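Local coordinates for hypothetical membrane protein (Corynebacterium glutamicum, PDB 6JSB), which binds heme b through an axial tyrosine in its HtaA-family domain and probably takes part in passing heme along the corynebacterial uptake machinery, at residues 44-49 with 73-78; 14-19 with 57-62. All blocks are in the same frame, centred on the assembly; numbering follows the deposited sequence.

Contact 1 (44-49 with 73-78)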
loop_
_atom_site.group_PDB
_atom_site.type_symbol
_atom_site.label_atom_id
_atom_site.label_comp_id
_atom_site.label_asym_id
_atom_site.label_seq_id
_atom_site.Cartn_x
_atom_site.Cartn_y
_atom_site.Cartn_z
ATOM N N ASP A 44 4.762 -5.419 10.715
ATOM C CA ASP A 44 5.872 -5.987 9.954
ATOM C C ASP A 44 6.795 -4.897 9.412
ATOM O O ASP A 44 7.368 -5.029 8.325
ATOM C CB ASP A 44 5.365 -6.901 8.812
ATOM C CG ASP A 44 4.595 -8.145 9.354
ATOM O OD1 ASP A 44 4.911 -8.615 10.458
ATOM O OD2 ASP A 44 3.657 -8.663 8.701
ATOM N N GLY A 45 7.022 -3.869 10.218
ATOM C CA GLY A 45 8.060 -2.922 9.868
ATOM C C GLY A 45 7.527 -1.605 9.343
ATOM O O GLY A 45 8.303 -0.660 9.214
ATOM N N VAL A 46 6.239 -1.509 9.028
ATOM C CA VAL A 46 5.694 -0.203 8.652
ATOM C C VAL A 46 5.758 0.708 9.869
ATOM O O VAL A 46 5.457 0.294 10.993
ATOM C CB VAL A 46 4.250 -0.342 8.137
ATOM C CG1 VAL A 46 3.568 1.015 8.073
ATOM C CG2 VAL A 46 4.257 -0.958 6.739
ATOM N N GLU A 47 6.155 1.952 9.646
ATOM C CA GLU A 47 6.020 3.006 10.635
ATOM C C GLU A 47 4.971 4.002 10.168
ATOM O O GLU A 47 4.808 4.255 8.964
ATOM C CB GLU A 47 7.354 3.735 10.826
ATOM C CG GLU A 47 8.512 2.832 11.209
ATOM C CD GLU A 47 8.620 2.605 12.702
ATOM O OE1 GLU A 47 7.716 3.070 13.446
ATOM O OE2 GLU A 47 9.613 1.963 13.130
ATOM N N THR A 48 4.243 4.583 11.120
ATOM C CA THR A 48 3.190 5.511 10.697
ATOM C C THR A 48 3.174 6.661 11.681
ATOM O O THR A 48 3.530 6.484 12.860
ATOM C CB THR A 48 1.810 4.830 10.610
ATOM O OG1 THR A 48 0.807 5.723 10.098
ATOM C CG2 THR A 48 1.369 4.297 11.956
ATOM N N THR A 49 2.827 7.832 11.176
ATOM C CA THR A 49 2.630 9.014 12.028
ATOM C C THR A 49 1.431 9.763 11.509
ATOM O O THR A 49 1.087 9.678 10.335
ATOM C CB THR A 49 3.830 9.984 12.016
ATOM O OG1 THR A 49 4.109 10.434 10.672
ATOM C CG2 THR A 49 5.141 9.308 12.528
ATOM N N GLY A 73 6.078 -5.215 5.080
ATOM C CA GLY A 73 5.148 -4.433 5.879
ATOM C C GLY A 73 3.694 -4.664 5.467
ATOM O O GLY A 73 3.395 -5.139 4.372
ATOM N N GLY A 74 2.786 -4.332 6.381
ATOM C CA GLY A 74 1.360 -4.483 6.122
ATOM C C GLY A 74 0.597 -3.342 6.755
ATOM O O GLY A 74 0.997 -2.806 7.793
ATOM N N VAL A 75 -0.517 -2.974 6.113
ATOM C CA VAL A 75 -1.453 -1.991 6.678
ATOM C C VAL A 75 -2.869 -2.539 6.536
ATOM O O VAL A 75 -3.218 -3.073 5.484
ATOM C CB VAL A 75 -1.347 -0.625 5.975
ATOM C CG1 VAL A 75 -2.384 0.316 6.552
ATOM C CG2 VAL A 75 0.078 -0.044 6.137
ATOM N N HIS A 76 -3.687 -2.390 7.586
ATOM C CA HIS A 76 -5.045 -2.957 7.602
ATOM C C HIS A 76 -6.001 -1.821 7.928
ATOM O O HIS A 76 -5.852 -1.186 8.990
ATOM C CB HIS A 76 -5.126 -4.033 8.701
ATOM C CG HIS A 76 -6.413 -4.792 8.742
ATOM N ND1 HIS A 76 -6.862 -5.386 9.906
ATOM C CD2 HIS A 76 -7.331 -5.070 7.787
ATOM C CE1 HIS A 76 -8.012 -6.003 9.661
ATOM N NE2 HIS A 76 -8.317 -5.842 8.382
ATOM N N TRP A 77 -6.999 -1.581 7.069
ATOM C CA TRP A 77 -8.033 -0.575 7.334
ATOM C C TRP A 77 -9.374 -1.272 7.583
ATOM O O TRP A 77 -9.739 -2.202 6.841
ATOM C CB TRP A 77 -8.254 0.325 6.128
ATOM C CG TRP A 77 -7.105 1.191 5.667
ATOM C CD1 TRP A 77 -7.008 2.559 5.842
ATOM C CD2 TRP A 77 -5.994 0.808 4.833
ATOM N NE1 TRP A 77 -5.876 3.032 5.212
ATOM C CE2 TRP A 77 -5.223 1.966 4.607
ATOM C CE3 TRP A 77 -5.551 -0.433 4.297
ATOM C CZ2 TRP A 77 -4.056 1.951 3.809
ATOM C CZ3 TRP A 77 -4.412 -0.460 3.525
ATOM C CH2 TRP A 77 -3.652 0.730 3.295
ATOM N N THR A 78 -10.138 -0.787 8.565
ATOM C CA THR A 78 -11.444 -1.390 8.840
ATOM C C THR A 78 -12.448 -0.279 9.131
ATOM O O THR A 78 -12.170 0.634 9.913
ATOM C CB THR A 78 -11.394 -2.342 10.062
ATOM O OG1 THR A 78 -10.587 -1.799 11.101
ATOM C CG2 THR A 78 -10.745 -3.701 9.656
#

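Contact 2 (14-19 with 57-62). With HEM (protoporphyrin IX containing Fe), chain C.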
loop_
_atom_site.group_PDB
_atom_site.type_symbol
_atom_site.label_atom_id
_atom_site.label_comp_id
_atom_site.label_asym_id
_atom_site.label_seq_id
_atom_site.Cartn_x
_atom_site.Cartn_y
_atom_site.Cartn_z
ATOM N N TRP A 14 4.869 6.097 1.370
ATOM C CA TRP A 14 3.664 5.974 0.512
ATOM C C TRP A 14 2.446 5.999 1.420
ATOM O O TRP A 14 2.208 5.010 2.131
ATOM C CB TRP A 14 3.700 4.683 -0.296
ATOM C CG TRP A 14 2.533 4.557 -1.224
ATOM C CD1 TRP A 14 2.028 5.533 -2.066
ATOM C CD2 TRP A 14 1.708 3.415 -1.366
ATOM N NE1 TRP A 14 0.917 5.006 -2.751
ATOM C CE2 TRP A 14 0.673 3.744 -2.285
ATOM C CE3 TRP A 14 1.700 2.146 -0.740
ATOM C CZ2 TRP A 14 -0.311 2.840 -2.676
ATOM C CZ3 TRP A 14 0.662 1.216 -1.134
ATOM C CH2 TRP A 14 -0.303 1.591 -2.077
ATOM N N SER A 15 1.646 7.087 1.352
ATOM C CA SER A 15 0.479 7.216 2.244
ATOM C C SER A 15 -0.763 6.493 1.722
ATOM O O SER A 15 -1.803 6.566 2.356
ATOM C CB SER A 15 0.093 8.699 2.425
ATOM O OG SER A 15 1.224 9.398 2.912
ATOM N N VAL A 16 -0.668 5.820 0.580
ATOM C CA VAL A 16 -1.731 5.095 -0.118
ATOM C C VAL A 16 -2.672 6.096 -0.787
ATOM O O VAL A 16 -2.727 6.186 -2.025
ATOM C CB VAL A 16 -2.484 4.100 0.829
ATOM C CG1 VAL A 16 -3.523 3.314 0.027
ATOM C CG2 VAL A 16 -1.462 3.087 1.410
ATOM N N ARG A 17 -3.416 6.873 0.011
ATOM C CA ARG A 17 -4.173 8.009 -0.482
ATOM C C ARG A 17 -4.657 8.851 0.717
ATOM O O ARG A 17 -5.386 8.315 1.560
ATOM C CB ARG A 17 -5.352 7.510 -1.322
ATOM C CG ARG A 17 -6.289 8.554 -1.814
ATOM C CD ARG A 17 -5.871 9.360 -3.081
ATOM N NE ARG A 17 -6.951 10.356 -3.157
ATOM C CZ ARG A 17 -7.830 10.485 -4.134
ATOM N NH1 ARG A 17 -7.656 9.773 -5.261
ATOM N NH2 ARG A 17 -8.822 11.382 -4.004
ATOM N N GLU A 18 -4.251 10.140 0.816
ATOM C CA GLU A 18 -4.605 10.897 2.035
ATOM C C GLU A 18 -6.102 10.971 2.231
ATOM O O GLU A 18 -6.591 10.854 3.376
ATOM C CB GLU A 18 -4.036 12.309 2.000
ATOM C CG GLU A 18 -2.533 12.311 2.058
ATOM C CD GLU A 18 -1.974 13.696 1.791
ATOM O OE1 GLU A 18 -0.830 13.917 2.193
ATOM O OE2 GLU A 18 -2.624 14.518 1.138
ATOM N N SER A 19 -6.862 11.199 1.139
ATOM C CA SER A 19 -8.300 11.385 1.334
ATOM C C SER A 19 -8.956 10.065 1.732
ATOM O O SER A 19 -10.013 10.083 2.357
ATOM C CB SER A 19 -8.935 11.998 0.059
ATOM O OG SER A 19 -8.816 11.124 -1.099
ATOM N N PHE A 57 2.856 6.743 5.900
ATOM C CA PHE A 57 3.397 5.415 6.157
ATOM C C PHE A 57 4.786 5.308 5.565
ATOM O O PHE A 57 4.986 5.730 4.409
ATOM C CB PHE A 57 2.546 4.284 5.458
ATOM C CG PHE A 57 1.108 4.217 5.858
ATOM C CD1 PHE A 57 0.120 4.519 4.916
ATOM C CD2 PHE A 57 0.747 3.809 7.143
ATOM C CE1 PHE A 57 -1.256 4.436 5.252
ATOM C CE2 PHE A 57 -0.579 3.706 7.461
ATOM C CZ PHE A 57 -1.588 4.039 6.546
ATOM N N THR A 58 5.724 4.706 6.300
ATOM C CA THR A 58 6.986 4.320 5.658
ATOM C C THR A 58 7.028 2.799 5.627
ATOM O O THR A 58 6.598 2.145 6.584
ATOM C CB THR A 58 8.249 4.839 6.372
ATOM O OG1 THR A 58 8.408 4.126 7.603
ATOM C CG2 THR A 58 8.147 6.331 6.613
ATOM N N TRP A 59 7.474 2.240 4.518
ATOM C CA TRP A 59 7.514 0.816 4.301
ATOM C C TRP A 59 8.971 0.388 4.213
ATOM O O TRP A 59 9.747 1.043 3.489
ATOM C CB TRP A 59 6.783 0.449 2.964
ATOM C CG TRP A 59 5.332 0.937 2.878
ATOM C CD1 TRP A 59 4.906 2.225 2.645
ATOM C CD2 TRP A 59 4.136 0.127 2.965
ATOM N NE1 TRP A 59 3.521 2.277 2.593
ATOM C CE2 TRP A 59 3.024 1.006 2.798
ATOM C CE3 TRP A 59 3.914 -1.242 3.179
ATOM C CZ2 TRP A 59 1.723 0.567 2.782
ATOM C CZ3 TRP A 59 2.568 -1.704 3.193
ATOM C CH2 TRP A 59 1.499 -0.800 3.001
ATOM N N PRO A 60 9.383 -0.688 4.893
ATOM C CA PRO A 60 10.805 -1.032 4.921
ATOM C C PRO A 60 11.221 -1.721 3.634
ATOM O O PRO A 60 10.524 -2.590 3.134
ATOM C CB PRO A 60 10.908 -1.993 6.125
ATOM C CG PRO A 60 9.497 -2.683 6.166
ATOM C CD PRO A 60 8.565 -1.542 5.797
ATOM N N VAL A 61 12.398 -1.358 3.111
ATOM C CA VAL A 61 12.967 -2.062 1.962
ATOM C C VAL A 61 13.571 -3.383 2.418
ATOM O O VAL A 61 14.367 -3.436 3.377
ATOM C CB VAL A 61 14.036 -1.202 1.275
ATOM C CG1 VAL A 61 14.787 -2.066 0.167
ATOM C CG2 VAL A 61 13.328 -0.002 0.655
ATOM N N LEU A 62 13.167 -4.469 1.754
ATOM C CA LEU A 62 13.768 -5.781 1.986
ATOM C C LEU A 62 15.009 -6.014 1.122
ATOM O O LEU A 62 15.956 -6.677 1.576
ATOM C CB LEU A 62 12.744 -6.895 1.684
ATOM C CG LEU A 62 11.500 -6.829 2.590
ATOM C CD1 LEU A 62 10.465 -7.889 2.174
ATOM C CD2 LEU A 62 11.887 -6.993 4.006
HETATM C CHA HEM C . -16.036 6.972 -0.019
HETATM C CHB HEM C . -19.890 5.256 2.368
HETATM C CHC HEM C . -18.131 0.734 1.763
HETATM C CHD HEM C . -14.087 2.523 -0.345
HETATM C C1A HEM C . -17.262 6.866 0.607
HETATM C C2A HEM C . -18.176 7.982 0.766
HETATM C C3A HEM C . -19.263 7.540 1.442
HETATM C C4A HEM C . -19.038 6.119 1.706
HETATM C CMA HEM C . -20.522 8.356 1.867
HETATM C CAA HEM C . -17.902 9.401 0.224
HETATM C CBA HEM C . -17.279 10.257 1.316
HETATM C CGA HEM C . -16.700 11.510 0.697
HETATM O O1A HEM C . -16.247 12.395 1.476
HETATM O O2A HEM C . -16.684 11.598 -0.571
HETATM C C1B HEM C . -19.740 3.898 2.415
HETATM C C2B HEM C . -20.682 2.970 3.042
HETATM C C3B HEM C . -20.209 1.722 2.873
HETATM C C4B HEM C . -18.928 1.800 2.159
HETATM C CMB HEM C . -22.000 3.454 3.710
HETATM C CAB HEM C . -20.808 0.361 3.339
HETATM C CBB HEM C . -21.696 0.289 4.334
HETATM C C1C HEM C . -16.876 0.811 1.150
HETATM C C2C HEM C . -16.022 -0.310 0.839
HETATM C C3C HEM C . -14.876 0.168 0.297
HETATM C C4C HEM C . -15.009 1.618 0.188
HETATM C CMC HEM C . -16.314 -1.791 1.198
HETATM C CAC HEM C . -13.720 -0.733 -0.099
HETATM C CBC HEM C . -12.487 -0.253 -0.010
HETATM C C1D HEM C . -14.293 3.883 -0.442
HETATM C C2D HEM C . -13.365 4.807 -1.055
HETATM C C3D HEM C . -13.880 6.052 -0.979
HETATM C C4D HEM C . -15.155 5.959 -0.286
HETATM C CMD HEM C . -12.054 4.355 -1.732
HETATM C CAD HEM C . -13.211 7.354 -1.518
HETATM C CBD HEM C . -12.483 8.003 -0.312
HETATM C CGD HEM C . -11.783 9.258 -0.829
HETATM O O1D HEM C . -12.528 10.262 -1.099
HETATM O O2D HEM C . -10.512 9.198 -0.974
HETATM N NA HEM C . -17.819 5.702 1.178
HETATM N NB HEM C . -18.684 3.151 1.936
HETATM N NC HEM C . -16.230 1.973 0.714
HETATM N ND HEM C . -15.340 4.629 0.026
HETATM FE FE HEM C . -16.868 3.795 1.173
HETATM O O HOH W 1 3.507 8.397 3.558
#

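Contact 1 (44-49 with 73-78)
Asp44 lies against Gly73 where the turn after strand 39-43 meets strand 68-81. Asp44 CA and Gly73 CA, 4.4 Å apart, are the nearest pair of CA atoms across the two segments. Asp44 O receives a CA-H...O contact from Gly73, with Gly73 CA to Asp44 O at 3.4 Å and an angle of 129° at the hydrogen. Asp44 O is also 3.5 Å from Gly73 N, but the angle is too poor for a hydrogen bond. The side chain of Asp44 adds its CB, 3.8 Å from Gly73 CA.

Val46 makes the apolar half of the contact, and its two methyls have different partners. Val46 CG2 lies directly against the glycine backbone, 3.7 Å from both Gly73 CA and Gly74 N. CG1 is anti to the backbone N (chi1 166°) and reaches further along the strand, where Val46 CG1 meets Val75 CG2 at 4.1 Å. The two valine side chains cross at about a right angle. From Glu47 onward the chain diverges from 73-78 and enters strand 47-49.

The contact is a small, mostly buried patch away from the annotated sites, held by van der Waals packing and the CA-H...O contact. It joins the 44-46 turn to strand 68-81. Trp59 of strand 56-65 touches both valines, and Ile40 and Val42 of strand 39-43 also pack on Val75. Strand 68-81 runs antiparallel to strands 39-43, 56-65 and 95-109, while strand 47-49 turns aside to pair with strand 56-65.

Contact 2 (14-19 with 57-62)
Trp14 N donates to Phe57 O at 3.1 Å, an antiparallel backbone bond just ahead of the loop leading to helix 18-24. Trp14 O accepts from the indole of Trp59: NE1 to O is 3.1 Å, with an N-H...O angle of 168°. The donor uses a lone pair in the carbonyl plane, and the oxygen lies in the indole plane. Trp59 CG is anti to its carbonyl carbon (chi1 -56°), which carries the indole to Trp14 O. This bond fixes the edge of Trp59 against the backbone of Trp14. The two indoles meet obliquely, with planes at 37° and Trp14 CE3 3.9 Å from Trp59 CZ2.

Phe57 also turns its edge to Trp14 O and to Ser15 O, which is 3.6 Å from Phe57 CE1. Val16 CG2 packs on Phe57 CE1 at 4.1 Å. A water bridges Ser15 OG and Phe57 N.

Arg17, at the N-cap of helix 18-24, gives Ser19 OG weak hydrogen bonds from NE and NH2 and forms a salt bridge with Glu181. Ser19 OG donates to HEM O2D at 2.6 Å. Tyr177 OH also hydrogen-bonds the heme. The contact joins the 14-16 chain, just before that helix, to strand 56-65; Val16 packs on Trp77, and Phe57 on Val75, of strand 68-81.

How the contacts relate
From the N terminus, the chain runs through strand 2-14 towards helix 18-24. Contact 2, touching at 14-16, closes the loop that holds helices 18-24 and 27-30 and strands 39-43 and 47-49. Before that loop is complete, the chain passes through 44-49, the first half of contact 1, whose partner 73-78 follows in the next strand. The two loops therefore cross. Their segments meet directly. Glu47 O and Thr58 N are probably hydrogen-bonded at 2.9 Å, and Thr48 OG1 packs on Phe57. Strand 56-65 takes part in contact 2 and pairs with strands 47-49 and 68-81, which carry segments of contact 1. The 14-16 chain and the 44-46 turn are thus tied to the same sheet.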